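Local coordinates for protein acetate CoA-transferase subunit beta (Escherichia coli DH5[alpha], PDB 5DBN) that transfers coenzyme A from acetyl-CoA to acetoacetate and other short-chain carboxylates, activating them as thioesters through a covalent enzyme-CoA intermediate, at residues H141-R152 against V195-F203; L167-R175 against T184-L192. One frame throughout, in Å; residues are numbered along the deposited sequence.

Interaction 1 (H141-R152 against V195-F203)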
loop_
_atom_site.group_PDB
_atom_site.type_symbol
_atom_site.label_atom_id
_atom_site.label_comp_id
_atom_site.label_asym_id
_atom_site.label_seq_id
_atom_site.Cartn_x
_atom_site.Cartn_y
_atom_site.Cartn_z
ATOM N N HIS B 141 8.288 -5.493 38.311
ATOM C CA HIS B 141 7.477 -4.509 39.017
ATOM C C HIS B 141 8.264 -3.223 39.281
ATOM O O HIS B 141 7.756 -2.123 39.058
ATOM C CB HIS B 141 6.952 -5.080 40.332
ATOM C CG HIS B 141 5.690 -4.426 40.802
ATOM N ND1 HIS B 141 4.442 -4.950 40.549
ATOM C CD2 HIS B 141 5.484 -3.277 41.489
ATOM C CE1 HIS B 141 3.521 -4.162 41.072
ATOM N NE2 HIS B 141 4.126 -3.138 41.647
ATOM N N CYS B 142 9.497 -3.372 39.757
ATOM C CA CYS B 142 10.352 -2.230 40.076
ATOM C C CYS B 142 11.653 -2.279 39.279
ATOM O O CYS B 142 12.071 -3.342 38.819
ATOM C CB CYS B 142 10.659 -2.194 41.573
ATOM S SG CYS B 142 9.197 -2.035 42.617
ATOM N N ALA B 143 12.294 -1.124 39.128
ATOM C CA ALA B 143 13.562 -1.042 38.411
ATOM C C ALA B 143 14.692 -1.608 39.261
ATOM O O ALA B 143 14.490 -1.953 40.424
ATOM C CB ALA B 143 13.858 0.395 38.025
ATOM N N LYS B 144 15.881 -1.700 38.675
ATOM C CA LYS B 144 17.023 -2.289 39.367
ATOM C C LYS B 144 17.549 -1.392 40.482
ATOM O O LYS B 144 18.221 -1.869 41.396
ATOM C CB LYS B 144 18.146 -2.596 38.371
ATOM C CG LYS B 144 17.758 -3.589 37.284
ATOM C CD LYS B 144 17.306 -4.922 37.872
ATOM C CE LYS B 144 17.020 -5.945 36.785
ATOM N NZ LYS B 144 16.496 -7.220 37.345
ATOM N N ASP B 145 17.239 -0.100 40.413
ATOM C CA ASP B 145 17.644 0.834 41.461
ATOM C C ASP B 145 16.618 0.893 42.592
ATOM O O ASP B 145 16.864 1.514 43.626
ATOM C CB ASP B 145 17.879 2.238 40.882
ATOM C CG ASP B 145 16.650 2.816 40.196
ATOM O OD1 ASP B 145 15.539 2.271 40.363
ATOM O OD2 ASP B 145 16.801 3.836 39.491
ATOM N N GLY B 146 15.480 0.230 42.398
ATOM C CA GLY B 146 14.436 0.187 43.407
ATOM C C GLY B 146 13.295 1.156 43.151
ATOM O O GLY B 146 12.306 1.156 43.884
ATOM N N SER B 147 13.431 1.992 42.126
ATOM C CA SER B 147 12.403 2.978 41.810
ATOM C C SER B 147 11.154 2.315 41.239
ATOM O O SER B 147 11.233 1.253 40.623
ATOM C CB SER B 147 12.941 4.010 40.817
ATOM O OG SER B 147 13.321 3.395 39.596
ATOM N N ALA B 148 10.004 2.952 41.445
ATOM C CA ALA B 148 8.736 2.436 40.938
ATOM C C ALA B 148 8.661 2.586 39.423
ATOM O O ALA B 148 9.211 3.534 38.862
ATOM C CB ALA B 148 7.571 3.152 41.597
ATOM N N LYS B 149 7.978 1.652 38.769
ATOM C CA LYS B 149 7.785 1.715 37.324
ATOM C C LYS B 149 6.305 1.816 36.966
ATOM O O LYS B 149 5.952 2.262 35.877
ATOM C CB LYS B 149 8.416 0.493 36.653
ATOM C CG LYS B 149 9.901 0.342 36.962
ATOM C CD LYS B 149 10.640 -0.434 35.887
ATOM C CE LYS B 149 10.194 -1.875 35.813
ATOM N NZ LYS B 149 10.731 -2.537 34.593
ATOM N N ILE B 150 5.444 1.391 37.886
ATOM C CA ILE B 150 4.000 1.526 37.716
ATOM C C ILE B 150 3.532 2.787 38.449
ATOM O O ILE B 150 3.331 2.766 39.663
ATOM C CB ILE B 150 3.255 0.280 38.234
ATOM C CG1 ILE B 150 3.842 -0.979 37.582
ATOM C CG2 ILE B 150 1.767 0.390 37.937
ATOM C CD1 ILE B 150 3.301 -2.283 38.122
ATOM N N LEU B 151 3.359 3.876 37.701
ATOM C CA LEU B 151 3.211 5.212 38.287
ATOM C C LEU B 151 1.834 5.844 38.078
ATOM O O LEU B 151 0.976 5.282 37.406
ATOM C CB LEU B 151 4.277 6.140 37.702
ATOM C CG LEU B 151 5.713 5.614 37.754
ATOM C CD1 LEU B 151 6.651 6.551 37.005
ATOM C CD2 LEU B 151 6.170 5.421 39.195
ATOM N N ARG B 152 1.628 7.014 38.675
ATOM C CA ARG B 152 0.427 7.804 38.421
ATOM C C ARG B 152 0.479 8.404 37.026
ATOM O O ARG B 152 -0.531 8.484 36.329
ATOM C CB ARG B 152 0.271 8.912 39.461
ATOM C CG ARG B 152 -0.077 8.411 40.849
ATOM C CD ARG B 152 -0.220 9.560 41.829
ATOM N NE ARG B 152 -0.628 9.097 43.152
ATOM C CZ ARG B 152 -0.939 9.900 44.165
ATOM N NH1 ARG B 152 -0.882 11.216 44.017
ATOM N NH2 ARG B 152 -1.308 9.385 45.331
ATOM N N VAL B 195 2.173 -5.123 47.050
ATOM C CA VAL B 195 1.897 -4.586 45.721
ATOM C C VAL B 195 1.555 -3.104 45.827
ATOM O O VAL B 195 2.055 -2.287 45.053
ATOM C CB VAL B 195 0.738 -5.342 45.026
ATOM C CG1 VAL B 195 0.402 -4.706 43.679
ATOM C CG2 VAL B 195 1.092 -6.810 44.844
ATOM N N ARG B 196 0.705 -2.768 46.790
ATOM C CA ARG B 196 0.320 -1.382 47.027
ATOM C C ARG B 196 1.557 -0.541 47.336
ATOM O O ARG B 196 1.731 0.551 46.798
ATOM C CB ARG B 196 -0.681 -1.294 48.182
ATOM C CG ARG B 196 -1.496 -0.017 48.194
ATOM C CD ARG B 196 -2.850 -0.216 47.531
ATOM N NE ARG B 196 -3.769 -0.962 48.387
ATOM C CZ ARG B 196 -5.048 -1.185 48.099
ATOM N NH1 ARG B 196 -5.571 -0.723 46.970
ATOM N NH2 ARG B 196 -5.805 -1.874 48.944
ATOM N N ALA B 197 2.415 -1.068 48.204
ATOM C CA ALA B 197 3.644 -0.389 48.599
ATOM C C ALA B 197 4.592 -0.209 47.413
ATOM O O ALA B 197 5.281 0.805 47.306
ATOM C CB ALA B 197 4.336 -1.161 49.713
ATOM N N LYS B 198 4.628 -1.201 46.531
ATOM C CA LYS B 198 5.546 -1.189 45.395
ATOM C C LYS B 198 4.926 -0.553 44.147
ATOM O O LYS B 198 5.527 -0.572 43.073
ATOM C CB LYS B 198 5.986 -2.621 45.078
ATOM C CG LYS B 198 6.938 -3.230 46.097
ATOM C CD LYS B 198 7.312 -4.657 45.714
ATOM C CE LYS B 198 8.517 -5.158 46.492
ATOM N NZ LYS B 198 8.730 -6.624 46.326
ATOM N N THR B 199 3.737 0.027 44.302
ATOM C CA THR B 199 3.007 0.639 43.190
ATOM C C THR B 199 2.513 2.049 43.519
ATOM O O THR B 199 1.819 2.250 44.519
ATOM C CB THR B 199 1.796 -0.228 42.776
ATOM O OG1 THR B 199 2.232 -1.565 42.499
ATOM C CG2 THR B 199 1.104 0.346 41.543
ATOM N N GLU B 200 2.868 3.019 42.679
ATOM C CA GLU B 200 2.426 4.400 42.872
ATOM C C GLU B 200 1.101 4.660 42.164
ATOM O O GLU B 200 0.384 5.603 42.502
ATOM C CB GLU B 200 3.466 5.395 42.354
ATOM C CG GLU B 200 4.695 5.546 43.227
ATOM C CD GLU B 200 5.617 6.651 42.743
ATOM O OE1 GLU B 200 5.181 7.479 41.913
ATOM O OE2 GLU B 200 6.781 6.688 43.194
ATOM N N ALA B 201 0.783 3.831 41.175
ATOM C CA ALA B 201 -0.464 3.968 40.435
ATOM C C ALA B 201 -1.669 3.711 41.335
ATOM O O ALA B 201 -1.630 2.846 42.210
ATOM C CB ALA B 201 -0.481 3.016 39.255
ATOM N N ARG B 202 -2.735 4.477 41.119
ATOM C CA ARG B 202 -4.001 4.245 41.807
ATOM C C ARG B 202 -4.779 3.148 41.090
ATOM O O ARG B 202 -4.971 3.212 39.874
ATOM C CB ARG B 202 -4.846 5.519 41.864
ATOM C CG ARG B 202 -4.150 6.741 42.431
ATOM C CD ARG B 202 -5.092 7.936 42.389
ATOM N NE ARG B 202 -4.447 9.189 42.775
ATOM C CZ ARG B 202 -3.749 9.963 41.950
ATOM N NH1 ARG B 202 -3.585 9.618 40.678
ATOM N NH2 ARG B 202 -3.209 11.087 42.399
ATOM N N PHE B 203 -5.214 2.137 41.834
ATOM C CA PHE B 203 -5.962 1.033 41.244
ATOM C C PHE B 203 -6.970 0.452 42.229
ATOM O O PHE B 203 -6.759 0.482 43.442
ATOM C CB PHE B 203 -5.012 -0.067 40.764
ATOM C CG PHE B 203 -4.201 -0.693 41.863
ATOM C CD1 PHE B 203 -4.708 -1.748 42.603
ATOM C CD2 PHE B 203 -2.926 -0.232 42.150
ATOM C CE1 PHE B 203 -3.965 -2.326 43.612
ATOM C CE2 PHE B 203 -2.177 -0.807 43.157
ATOM C CZ PHE B 203 -2.696 -1.857 43.889
HETATM O O HOH W 1 6.319 0.028 40.364
HETATM O O HOH W 2 9.610 6.043 42.048
#

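Interaction 2 (L167-R175 against T184-L192)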
loop_
_atom_site.group_PDB
_atom_site.type_symbol
_atom_site.label_atom_id
_atom_site.label_comp_id
_atom_site.label_asym_id
_atom_site.label_seq_id
_atom_site.Cartn_x
_atom_site.Cartn_y
_atom_site.Cartn_z
ATOM N N LEU B 167 -1.170 -5.510 32.177
ATOM C CA LEU B 167 0.177 -5.372 32.718
ATOM C C LEU B 167 0.496 -6.571 33.605
ATOM O O LEU B 167 -0.203 -6.831 34.585
ATOM C CB LEU B 167 0.311 -4.071 33.510
ATOM C CG LEU B 167 1.634 -3.874 34.253
ATOM C CD1 LEU B 167 2.802 -3.877 33.276
ATOM C CD2 LEU B 167 1.611 -2.588 35.057
ATOM N N VAL B 168 1.552 -7.297 33.248
ATOM C CA VAL B 168 1.942 -8.507 33.963
ATOM C C VAL B 168 3.339 -8.372 34.565
ATOM O O VAL B 168 4.325 -8.196 33.846
ATOM C CB VAL B 168 1.912 -9.738 33.035
ATOM C CG1 VAL B 168 2.216 -11.012 33.816
ATOM C CG2 VAL B 168 0.561 -9.854 32.350
ATOM N N THR B 169 3.405 -8.450 35.891
ATOM C CA THR B 169 4.672 -8.438 36.613
ATOM C C THR B 169 4.828 -9.734 37.390
ATOM O O THR B 169 3.920 -10.564 37.422
ATOM C CB THR B 169 4.780 -7.243 37.582
ATOM O OG1 THR B 169 3.954 -7.476 38.729
ATOM C CG2 THR B 169 4.347 -5.950 36.903
ATOM N N GLU B 170 5.985 -9.910 38.017
ATOM C CA GLU B 170 6.231 -11.108 38.805
ATOM C C GLU B 170 5.501 -11.027 40.143
ATOM O O GLU B 170 5.519 -11.982 40.920
ATOM C CB GLU B 170 7.739 -11.320 39.022
ATOM C CG GLU B 170 8.411 -10.434 40.078
ATOM C CD GLU B 170 8.590 -8.992 39.636
ATOM O OE1 GLU B 170 8.144 -8.640 38.523
ATOM O OE2 GLU B 170 9.195 -8.210 40.401
ATOM N N LEU B 171 4.852 -9.894 40.403
ATOM C CA LEU B 171 4.129 -9.704 41.654
ATOM C C LEU B 171 2.611 -9.717 41.458
ATOM O O LEU B 171 1.871 -10.140 42.347
ATOM C CB LEU B 171 4.539 -8.375 42.298
ATOM C CG LEU B 171 5.896 -8.300 43.013
ATOM C CD1 LEU B 171 6.104 -6.914 43.604
ATOM C CD2 LEU B 171 6.081 -9.374 44.074
ATOM N N ALA B 172 2.145 -9.269 40.293
ATOM C CA ALA B 172 0.707 -9.102 40.079
ATOM C C ALA B 172 0.309 -8.956 38.609
ATOM O O ALA B 172 1.151 -8.729 37.741
ATOM C CB ALA B 172 0.214 -7.897 40.859
ATOM N N VAL B 173 -0.992 -9.084 38.352
ATOM C CA VAL B 173 -1.565 -8.816 37.037
ATOM C C VAL B 173 -2.597 -7.697 37.126
ATOM O O VAL B 173 -3.553 -7.783 37.898
ATOM C CB VAL B 173 -2.235 -10.074 36.435
ATOM C CG1 VAL B 173 -2.815 -9.775 35.061
ATOM C CG2 VAL B 173 -1.240 -11.223 36.348
ATOM N N PHE B 174 -2.381 -6.642 36.344
ATOM C CA PHE B 174 -3.316 -5.522 36.252
ATOM C C PHE B 174 -4.031 -5.525 34.905
ATOM O O PHE B 174 -3.451 -5.916 33.891
ATOM C CB PHE B 174 -2.594 -4.184 36.430
ATOM C CG PHE B 174 -1.933 -4.009 37.769
ATOM C CD1 PHE B 174 -2.658 -3.558 38.862
ATOM C CD2 PHE B 174 -0.582 -4.268 37.929
ATOM C CE1 PHE B 174 -2.049 -3.381 40.088
ATOM C CE2 PHE B 174 0.030 -4.095 39.154
ATOM C CZ PHE B 174 -0.703 -3.653 40.234
ATOM N N ARG B 175 -5.288 -5.087 34.896
ATOM C CA ARG B 175 -6.026 -4.901 33.647
ATOM C C ARG B 175 -6.634 -3.500 33.584
ATOM O O ARG B 175 -7.122 -2.978 34.588
ATOM C CB ARG B 175 -7.128 -5.951 33.497
ATOM C CG ARG B 175 -6.622 -7.372 33.339
ATOM C CD ARG B 175 -7.760 -8.322 33.010
ATOM N NE ARG B 175 -7.337 -9.721 33.019
ATOM C CZ ARG B 175 -6.752 -10.344 31.999
ATOM N NH1 ARG B 175 -6.496 -9.698 30.870
ATOM N NH2 ARG B 175 -6.412 -11.621 32.115
ATOM N N THR B 184 -6.160 -7.517 39.177
ATOM C CA THR B 184 -6.967 -8.712 38.954
ATOM C C THR B 184 -6.328 -9.988 39.509
ATOM O O THR B 184 -7.038 -10.934 39.850
ATOM C CB THR B 184 -7.249 -8.900 37.451
ATOM O OG1 THR B 184 -6.014 -8.905 36.724
ATOM C CG2 THR B 184 -8.132 -7.770 36.931
ATOM N N GLU B 185 -5.000 -10.023 39.583
ATOM C CA GLU B 185 -4.300 -11.157 40.191
ATOM C C GLU B 185 -3.097 -10.726 41.024
ATOM O O GLU B 185 -2.440 -9.728 40.725
ATOM C CB GLU B 185 -3.838 -12.148 39.120
ATOM C CG GLU B 185 -4.914 -12.545 38.128
ATOM C CD GLU B 185 -4.385 -13.438 37.021
ATOM O OE1 GLU B 185 -3.455 -14.229 37.284
ATOM O OE2 GLU B 185 -4.907 -13.355 35.890
ATOM N N ILE B 186 -2.825 -11.501 42.070
ATOM C CA ILE B 186 -1.628 -11.342 42.887
ATOM C C ILE B 186 -0.832 -12.642 42.848
ATOM O O ILE B 186 -1.406 -13.728 42.920
ATOM C CB ILE B 186 -1.977 -10.977 44.344
ATOM C CG1 ILE B 186 -2.794 -9.680 44.373
ATOM C CG2 ILE B 186 -0.705 -10.849 45.184
ATOM C CD1 ILE B 186 -3.166 -9.188 45.763
ATOM N N ALA B 187 0.487 -12.528 42.735
ATOM C CA ALA B 187 1.349 -13.700 42.635
ATOM C C ALA B 187 1.453 -14.417 43.976
ATOM O O ALA B 187 1.360 -13.791 45.031
ATOM C CB ALA B 187 2.730 -13.298 42.142
ATOM N N ASP B 188 1.643 -15.734 43.929
ATOM C CA ASP B 188 1.781 -16.530 45.144
ATOM C C ASP B 188 3.023 -16.120 45.930
ATOM O O ASP B 188 4.085 -15.881 45.356
ATOM C CB ASP B 188 1.841 -18.020 44.803
ATOM C CG ASP B 188 0.481 -18.591 44.448
ATOM O OD1 ASP B 188 -0.474 -18.383 45.227
ATOM O OD2 ASP B 188 0.364 -19.246 43.390
ATOM N N GLY B 189 2.875 -16.046 47.250
ATOM C CA GLY B 189 3.949 -15.614 48.126
ATOM C C GLY B 189 3.963 -14.105 48.297
ATOM O O GLY B 189 4.813 -13.562 49.005
ATOM N N CYS B 190 3.009 -13.436 47.653
ATOM C CA CYS B 190 2.879 -11.984 47.728
ATOM C C CYS B 190 1.495 -11.618 48.257
ATOM O O CYS B 190 0.571 -12.431 48.203
ATOM C CB CYS B 190 3.111 -11.357 46.350
ATOM S SG CYS B 190 3.278 -9.556 46.352
ATOM N N ASP B 191 1.366 -10.404 48.785
ATOM C CA ASP B 191 0.095 -9.914 49.316
ATOM C C ASP B 191 -0.251 -8.543 48.742
ATOM O O ASP B 191 0.574 -7.904 48.090
ATOM C CB ASP B 191 0.135 -9.852 50.844
ATOM C CG ASP B 191 1.398 -9.205 51.369
ATOM O OD1 ASP B 191 1.504 -7.962 51.292
ATOM O OD2 ASP B 191 2.280 -9.936 51.867
ATOM N N LEU B 192 -1.477 -8.099 48.991
ATOM C CA LEU B 192 -1.968 -6.834 48.456
ATOM C C LEU B 192 -1.181 -5.627 48.960
ATOM O O LEU B 192 -0.985 -4.660 48.225
ATOM C CB LEU B 192 -3.445 -6.656 48.815
ATOM C CG LEU B 192 -4.090 -5.336 48.382
ATOM C CD1 LEU B 192 -3.983 -5.135 46.877
ATOM C CD2 LEU B 192 -5.539 -5.284 48.832
HETATM O O HOH W 3 -6.574 -11.355 35.266
#

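Interaction 1 (H141-R152 against V195-F203)
Thr199 OG1 is gripped from two directions: it accepts from His141 NE2 at 2.6 Å, in the plane of that ring, and donates to Val195 O. The imidazole, its CG anti to the backbone N (chi1 -155°), turns an edge toward Lys198 and Thr199, and suits the position because its other nitrogen, ND1, probably bonds to Thr169. A valine in place of Thr199 would probably leave His141 NE2 without its acceptor and Val195 O without this donor. Ile150 CD1 lies over one face of the imidazole, while Ile150 CG2 packs on Thr199 CG2 and on Ala201 CB, both at 3.7 Å. Ile150 O takes two donors: Glu200 N almost straight on (C=O...N 174°), Ala201 N from above the carbonyl plane. One water ties His141 O and Lys149 N to Lys198 O. At the outer end Arg152 lays its guanidinium flat on that of Arg202, centres 3.6 Å apart and planes at 29°; the salt bridge of Arg202 to Glu105 probably eases the repulsion. The contact fastens the chain leaving helix 192-197 to strand 150-151, an outer strand, within this chain, of a three-stranded sheet, while Phe174 of strand 172-177 packs against Ile150 and Val195.

Interaction 2 (L167-R175 against T184-L192)
Val173 O receives three donors from the opposing strand: Thr184 N at 2.9 Å from Val173 O, Glu185 N in the carbonyl plane on a lone pair, and the hydroxyl of Thr184 from well above that plane. Two residues facing one make a classic beta bulge in the antiparallel hairpin of strands 172-177 and 180-186, whose short segments run at 167° to each other. Threonine suits the bulge because its OG1, turned between the backbone N and the carbonyl carbon (chi1 54°), can fold back onto this oxygen. The return bond, Val173 N to Glu185 O at 2.9 Å, completes the hydrogen-bonded pair, and beyond the non-hydrogen-bonded pair Ala172-Ile186, Ala187 N reaches Leu171 O at 2.8 Å.

The close packing centres on buried Val173, whose branched side chain lies alongside that of Glu185, CB to CB 3.8 Å. Farther along, Leu171 CD2 touches the SG of Cys190, the closing residue of the type II turn from Ala187, at 3.6 Å. Toward the outer ends of the charged side chains the contact is looser. Arg175 NH2 and Glu185 OE2 stand 4.4 Å apart, too far for a salt bridge; a water joins Arg175 NE, Thr184 OG1 and Glu185 OE2 instead. Each charge has its firmer mate beyond the hairpin, Arg175 in Glu14 and Glu185 in Arg10 of helix 3-12. Backbone bonds therefore set the pairing here, while the charged ends bind the hairpin to the N-terminal helix region rather than to each other.

How the interactions relate
Both contacts are partly buried, their centres about 12 Å apart, but interaction 1 has exposed residues at its rim (Arg152, Glu200, Arg202), whereas none of the touching residues of interaction 2 is fully exposed. Interaction 2 is regular sheet pairing, carried mostly by backbone bonds; interaction 1 joins loop to loop and strand, and relies more on side chains and water. His141 bridges them, its backbone N probably bonding to the carboxylate of Glu170. Apolar packing adds Ile150 on Leu167 and Lys198 on Leu171. Stacked arginines mark interaction 1, whereas in interaction 2 arginine and glutamate share a water. Strand 180-186 is followed, after a short turn, by helix 192-197, so the two contacts fix successive parts of the chain.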